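Local structure of amyloid-like protein 1 (Homo sapiens, 3PMR) at residues B[46-51]-B[72-77]; B[131-136]-B[181-186]. The protein probably binds heparin and takes part in cell adhesion, as an amyloid precursor protein relative whose E2 domain dimerises. All blocks are in the same frame, centred on the assembly; numbering follows the deposited sequence.

Contact 1 of 2, residues B[46-51]-B[72-77]; sequences NEVMRE and EHFQSI
E51 O lies 3.7 Å from F74 CZ, a close approach of a backbone carbonyl to a ring and not a bond; the shortest backbone hydrogen bond of the two segments, R50 N to N46 O, is 2.9 Å long. The segments form an antiparallel pair of the long helices in the E2 domain, their axes 10.8 Å apart and inclined at 173°, a coiled-coil-like arrangement. F74 CG stands anti to its carbonyl carbon (chi1 -72°), which carries the ring across this gap to come up obliquely against the E51 backbone, while CE1 of F74 meets E51 CB at 3.9 Å. E51 thus touches the ring mainly through its carbonyl and CB. H73 ND1 sits 3.7 Å above the centre of one face of the F74 ring, and W52 also stacks with the ring. These neighbours probably limit its rotation. From the same helix as F74, Q75 OE1 accepts a hydrogen bond from R166 NH1 of the second subunit. The aliphatic half of the contact is made by branches: I77 CG2, anti to the backbone N, faces the fork of V48, with both V48 CG1 and V48 CG2 4.0 Å from that single methyl.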
loop_
_atom_site.group_PDB
_atom_site.type_symbol
_atom_site.label_atom_id
_atom_site.label_comp_id
_atom_site.label_asym_id
_atom_site.label_seq_id
_atom_site.Cartn_x
_atom_site.Cartn_y
_atom_site.Cartn_z
ATOM N N ASN B 46 20.270 -0.236 8.682
ATOM C CA ASN B 46 21.355 -1.165 8.521
ATOM C C ASN B 46 22.629 -0.641 9.197
ATOM O O ASN B 46 23.293 -1.372 9.903
ATOM C CB ASN B 46 21.593 -1.445 7.040
ATOM C CG ASN B 46 22.447 -2.673 6.828
ATOM O OD1 ASN B 46 22.122 -3.762 7.312
ATOM N ND2 ASN B 46 23.552 -2.504 6.124
ATOM N N GLU B 47 22.945 0.632 8.998
ATOM C CA GLU B 47 24.133 1.229 9.602
ATOM C C GLU B 47 24.061 1.162 11.130
ATOM O O GLU B 47 25.055 0.876 11.792
ATOM C CB GLU B 47 24.285 2.678 9.131
ATOM C CG GLU B 47 25.378 3.488 9.836
ATOM C CD GLU B 47 26.723 2.758 9.920
ATOM O OE1 GLU B 47 27.149 2.149 8.912
ATOM O OE2 GLU B 47 27.366 2.800 10.993
ATOM N N VAL B 48 22.883 1.417 11.690
ATOM C CA VAL B 48 22.733 1.356 13.134
ATOM C C VAL B 48 22.860 -0.076 13.628
ATOM O O VAL B 48 23.468 -0.323 14.666
ATOM C CB VAL B 48 21.370 1.909 13.593
ATOM C CG1 VAL B 48 21.188 1.662 15.087
ATOM C CG2 VAL B 48 21.287 3.403 13.292
ATOM N N MET B 49 22.288 -1.023 12.888
ATOM C CA MET B 49 22.349 -2.427 13.295
ATOM C C MET B 49 23.784 -2.939 13.268
ATOM O O MET B 49 24.183 -3.737 14.111
ATOM C CB MET B 49 21.463 -3.291 12.383
ATOM C CG MET B 49 19.944 -3.106 12.609
ATOM S SD MET B 49 19.334 -3.759 14.193
ATOM C CE MET B 49 17.596 -3.238 14.156
ATOM N N ARG B 50 24.551 -2.466 12.295
ATOM C CA ARG B 50 25.946 -2.859 12.150
ATOM C C ARG B 50 26.763 -2.332 13.336
ATOM O O ARG B 50 27.588 -3.047 13.896
ATOM C CB ARG B 50 26.488 -2.296 10.835
ATOM C CG ARG B 50 27.913 -2.680 10.498
ATOM C CD ARG B 50 28.316 -2.034 9.177
ATOM N NE ARG B 50 27.469 -2.489 8.076
ATOM C CZ ARG B 50 27.632 -3.639 7.427
ATOM N NH1 ARG B 50 28.621 -4.462 7.757
ATOM N NH2 ARG B 50 26.798 -3.974 6.451
ATOM N N GLU B 51 26.524 -1.077 13.709
ATOM C CA GLU B 51 27.222 -0.458 14.827
ATOM C C GLU B 51 26.864 -1.208 16.097
ATOM O O GLU B 51 27.721 -1.497 16.927
ATOM C CB GLU B 51 26.818 1.011 14.962
ATOM C CG GLU B 51 27.539 1.945 14.009
ATOM C CD GLU B 51 26.987 3.355 14.055
ATOM O OE1 GLU B 51 26.371 3.719 15.081
ATOM O OE2 GLU B 51 27.176 4.102 13.071
ATOM N N GLU B 72 21.269 0.456 26.259
ATOM C CA GLU B 72 20.428 1.633 26.419
ATOM C C GLU B 72 20.683 2.566 25.244
ATOM O O GLU B 72 19.765 3.137 24.676
ATOM C CB GLU B 72 20.788 2.341 27.722
ATOM C CG GLU B 72 19.622 2.873 28.496
ATOM C CD GLU B 72 20.045 3.333 29.879
ATOM O OE1 GLU B 72 20.569 4.463 29.993
ATOM O OE2 GLU B 72 19.869 2.556 30.845
ATOM N N HIS B 73 21.950 2.693 24.886
ATOM C CA HIS B 73 22.362 3.547 23.799
ATOM C C HIS B 73 21.734 3.204 22.446
ATOM O O HIS B 73 21.244 4.095 21.748
ATOM C CB HIS B 73 23.883 3.519 23.680
ATOM C CG HIS B 73 24.418 4.328 22.541
ATOM N ND1 HIS B 73 24.881 3.759 21.372
ATOM C CD2 HIS B 73 24.579 5.665 22.390
ATOM C CE1 HIS B 73 25.307 4.707 20.557
ATOM N NE2 HIS B 73 25.134 5.873 21.151
ATOM N N PHE B 74 21.738 1.925 22.079
ATOM C CA PHE B 74 21.182 1.507 20.793
ATOM C C PHE B 74 19.660 1.457 20.771
ATOM O O PHE B 74 19.049 1.770 19.754
ATOM C CB PHE B 74 21.810 0.161 20.363
ATOM C CG PHE B 74 23.246 0.308 19.924
ATOM C CD1 PHE B 74 23.551 0.938 18.718
ATOM C CD2 PHE B 74 24.295 -0.083 20.757
ATOM C CE1 PHE B 74 24.867 1.198 18.367
ATOM C CE2 PHE B 74 25.624 0.173 20.415
ATOM C CZ PHE B 74 25.911 0.810 19.211
ATOM N N GLN B 75 19.051 1.070 21.889
ATOM C CA GLN B 75 17.589 1.021 21.967
ATOM C C GLN B 75 17.071 2.426 21.757
ATOM O O GLN B 75 16.056 2.649 21.097
ATOM C CB GLN B 75 17.117 0.544 23.342
ATOM C CG GLN B 75 17.382 -0.939 23.625
ATOM C CD GLN B 75 16.689 -1.863 22.618
ATOM O OE1 GLN B 75 15.562 -1.592 22.208
ATOM N NE2 GLN B 75 17.351 -2.967 22.234
ATOM N N SER B 76 17.775 3.376 22.354
ATOM C CA SER B 76 17.382 4.752 22.229
ATOM C C SER B 76 17.541 5.291 20.830
ATOM O O SER B 76 16.705 6.068 20.370
ATOM C CB SER B 76 18.176 5.630 23.168
ATOM O OG SER B 76 17.845 6.979 22.902
ATOM N N ILE B 77 18.633 4.925 20.167
ATOM C CA ILE B 77 18.848 5.400 18.807
ATOM C C ILE B 77 17.761 4.839 17.900
ATOM O O ILE B 77 17.260 5.533 17.022
ATOM C CB ILE B 77 20.218 4.967 18.257
ATOM C CG1 ILE B 77 21.333 5.771 18.933
ATOM C CG2 ILE B 77 20.275 5.192 16.754
ATOM C CD1 ILE B 77 22.731 5.366 18.481
#

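Contact 2 of 2, residues B[131-136]-B[181-186]; sequences LALRRY and NQSLGL
Y136 meets S183 obliquely through its CD2 and CE2 atoms: CE2 lies 3.5 Å from S183 CB, and CD2 of the same ring is 3.9 Å from that carbon. Next to it, L133 sets its fork on L184, whose CD1 is 4.1 Å from both L133 CD1 and L133 CD2; the two leucine side chains run nearly perpendicular to each other. L133 CD1 also approaches S183 OG, at 3.9 Å. Y136 carries CG opposite its backbone N (chi1 179°), which sends the ring across to the other helix. S183 OG, tucked between its own backbone N and carbonyl carbon, hydrogen-bonds to V180 O, so this buried hydroxyl is satisfied within its own helix. With an alanine in place of Y136, S183, R108 and L112 would probably lose the ring they share, and a gap would open between helices 126-157 and 159-187. These two helices run antiparallel here, at 171°, as part of an antiparallel helical bundle of the E2 domain. Helix 64-119 packs against the pair through L112 and R108 on Y136 and F115 on L133, while helix 191-207 adds I201 against L133 and L205 against L184.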
loop_
_atom_site.group_PDB
_atom_site.type_symbol
_atom_site.label_atom_id
_atom_site.label_comp_id
_atom_site.label_asym_id
_atom_site.label_seq_id
_atom_site.Cartn_x
_atom_site.Cartn_y
_atom_site.Cartn_z
ATOM N N LEU B 131 -23.182 15.354 -22.797
ATOM C CA LEU B 131 -21.758 15.121 -22.556
ATOM C C LEU B 131 -21.202 15.922 -21.379
ATOM O O LEU B 131 -20.350 15.436 -20.644
ATOM C CB LEU B 131 -20.943 15.423 -23.820
ATOM C CG LEU B 131 -20.943 14.306 -24.869
ATOM C CD1 LEU B 131 -20.284 14.809 -26.137
ATOM C CD2 LEU B 131 -20.206 13.075 -24.324
ATOM N N ALA B 132 -21.678 17.144 -21.202
ATOM C CA ALA B 132 -21.219 17.977 -20.097
ATOM C C ALA B 132 -21.753 17.368 -18.796
ATOM O O ALA B 132 -21.078 17.362 -17.770
ATOM C CB ALA B 132 -21.739 19.392 -20.268
ATOM N N LEU B 133 -22.972 16.852 -18.847
ATOM C CA LEU B 133 -23.562 16.235 -17.677
ATOM C C LEU B 133 -22.803 14.949 -17.373
ATOM O O LEU B 133 -22.476 14.683 -16.215
ATOM C CB LEU B 133 -25.049 15.928 -17.918
ATOM C CG LEU B 133 -25.821 15.281 -16.762
ATOM C CD1 LEU B 133 -25.806 16.208 -15.534
ATOM C CD2 LEU B 133 -27.255 14.995 -17.197
ATOM N N ARG B 134 -22.511 14.162 -18.409
ATOM C CA ARG B 134 -21.794 12.907 -18.217
ATOM C C ARG B 134 -20.493 13.149 -17.465
ATOM O O ARG B 134 -20.138 12.404 -16.559
ATOM C CB ARG B 134 -21.476 12.236 -19.553
ATOM C CG ARG B 134 -20.561 11.022 -19.402
ATOM C CD ARG B 134 -20.269 10.335 -20.735
ATOM N NE ARG B 134 -19.509 9.098 -20.551
ATOM C CZ ARG B 134 -18.240 9.043 -20.150
ATOM N NH1 ARG B 134 -17.569 10.160 -19.891
ATOM N NH2 ARG B 134 -17.644 7.866 -19.996
ATOM N N ARG B 135 -19.792 14.207 -17.846
ATOM C CA ARG B 135 -18.535 14.552 -17.219
ATOM C C ARG B 135 -18.740 14.927 -15.747
ATOM O O ARG B 135 -17.922 14.580 -14.897
ATOM C CB ARG B 135 -17.884 15.693 -18.001
ATOM C CG ARG B 135 -16.609 16.246 -17.404
ATOM C CD ARG B 135 -15.775 16.913 -18.484
ATOM N NE ARG B 135 -14.806 17.844 -17.924
ATOM C CZ ARG B 135 -15.031 19.145 -17.775
ATOM N NH1 ARG B 135 -16.194 19.663 -18.156
ATOM N NH2 ARG B 135 -14.104 19.927 -17.239
ATOM N N TYR B 136 -19.830 15.622 -15.444
ATOM C CA TYR B 136 -20.113 16.010 -14.062
ATOM C C TYR B 136 -20.459 14.775 -13.227
ATOM O O TYR B 136 -20.030 14.650 -12.082
ATOM C CB TYR B 136 -21.271 17.010 -14.012
ATOM C CG TYR B 136 -21.643 17.451 -12.610
ATOM C CD1 TYR B 136 -20.792 18.270 -11.859
ATOM C CD2 TYR B 136 -22.841 17.041 -12.029
ATOM C CE1 TYR B 136 -21.131 18.668 -10.566
ATOM C CE2 TYR B 136 -23.188 17.432 -10.733
ATOM C CZ TYR B 136 -22.331 18.245 -10.012
ATOM O OH TYR B 136 -22.680 18.637 -8.738
ATOM N N ASN B 181 -28.858 15.104 -7.747
ATOM C CA ASN B 181 -30.257 15.484 -7.927
ATOM C C ASN B 181 -30.385 16.958 -8.270
ATOM O O ASN B 181 -31.226 17.339 -9.086
ATOM C CB ASN B 181 -31.084 15.168 -6.679
ATOM C CG ASN B 181 -31.238 13.678 -6.453
ATOM O OD1 ASN B 181 -31.341 12.903 -7.409
ATOM N ND2 ASN B 181 -31.265 13.268 -5.190
ATOM N N GLN B 182 -29.556 17.788 -7.647
ATOM C CA GLN B 182 -29.584 19.214 -7.923
ATOM C C GLN B 182 -29.199 19.467 -9.396
ATOM O O GLN B 182 -29.789 20.330 -10.045
ATOM C CB GLN B 182 -28.627 19.968 -6.984
ATOM C CG GLN B 182 -29.197 20.331 -5.597
ATOM C CD GLN B 182 -28.137 20.936 -4.654
ATOM O OE1 GLN B 182 -27.038 21.290 -5.081
ATOM N NE2 GLN B 182 -28.478 21.059 -3.368
ATOM N N SER B 183 -28.232 18.714 -9.928
ATOM C CA SER B 183 -27.817 18.901 -11.323
ATOM C C SER B 183 -28.938 18.497 -12.268
ATOM O O SER B 183 -29.203 19.186 -13.250
ATOM C CB SER B 183 -26.550 18.092 -11.659
ATOM O OG SER B 183 -26.800 16.695 -11.753
ATOM N N LEU B 184 -29.590 17.374 -11.975
ATOM C CA LEU B 184 -30.697 16.901 -12.798
ATOM C C LEU B 184 -31.864 17.874 -12.676
ATOM O O LEU B 184 -32.740 17.912 -13.533
ATOM C CB LEU B 184 -31.131 15.502 -12.354
ATOM C CG LEU B 184 -30.482 14.302 -13.059
ATOM C CD1 LEU B 184 -29.123 14.645 -13.620
ATOM C CD2 LEU B 184 -30.388 13.159 -12.069
ATOM N N GLY B 185 -31.865 18.661 -11.605
ATOM C CA GLY B 185 -32.915 19.641 -11.404
ATOM C C GLY B 185 -32.656 20.853 -12.281
ATOM O O GLY B 185 -33.582 21.545 -12.705
ATOM N N LEU B 186 -31.384 21.124 -12.551
ATOM C CA LEU B 186 -31.035 22.250 -13.399
ATOM C C LEU B 186 -31.495 21.939 -14.818
ATOM O O LEU B 186 -31.949 22.823 -15.537
ATOM C CB LEU B 186 -29.525 22.487 -13.375
ATOM C CG LEU B 186 -28.970 23.322 -12.220
ATOM C CD1 LEU B 186 -27.502 22.996 -12.009
ATOM C CD2 LEU B 186 -29.162 24.799 -12.521
#

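How the contacts relate
Contacts 1 and 2 lie on opposite sides of the chain's centre, their own centres 59 Å apart and their nearest atoms about 47 Å apart, so neither touches the other. Helix 64-119 spans the distance: it supplies residues 72-77 to contact 1, and its later turns, around R108 to F115, pack on contact 2. Both are antiparallel helix pairs, but their surroundings differ. Contact 1 borders the dimer interface, where F167 and L173 of the second subunit pack on Q75 and M49; both lie on helix 159-187 of that subunit, the helix that carries 181-186. Contact 2 is touched by no other chain of the assembly and is largely buried within the subunit.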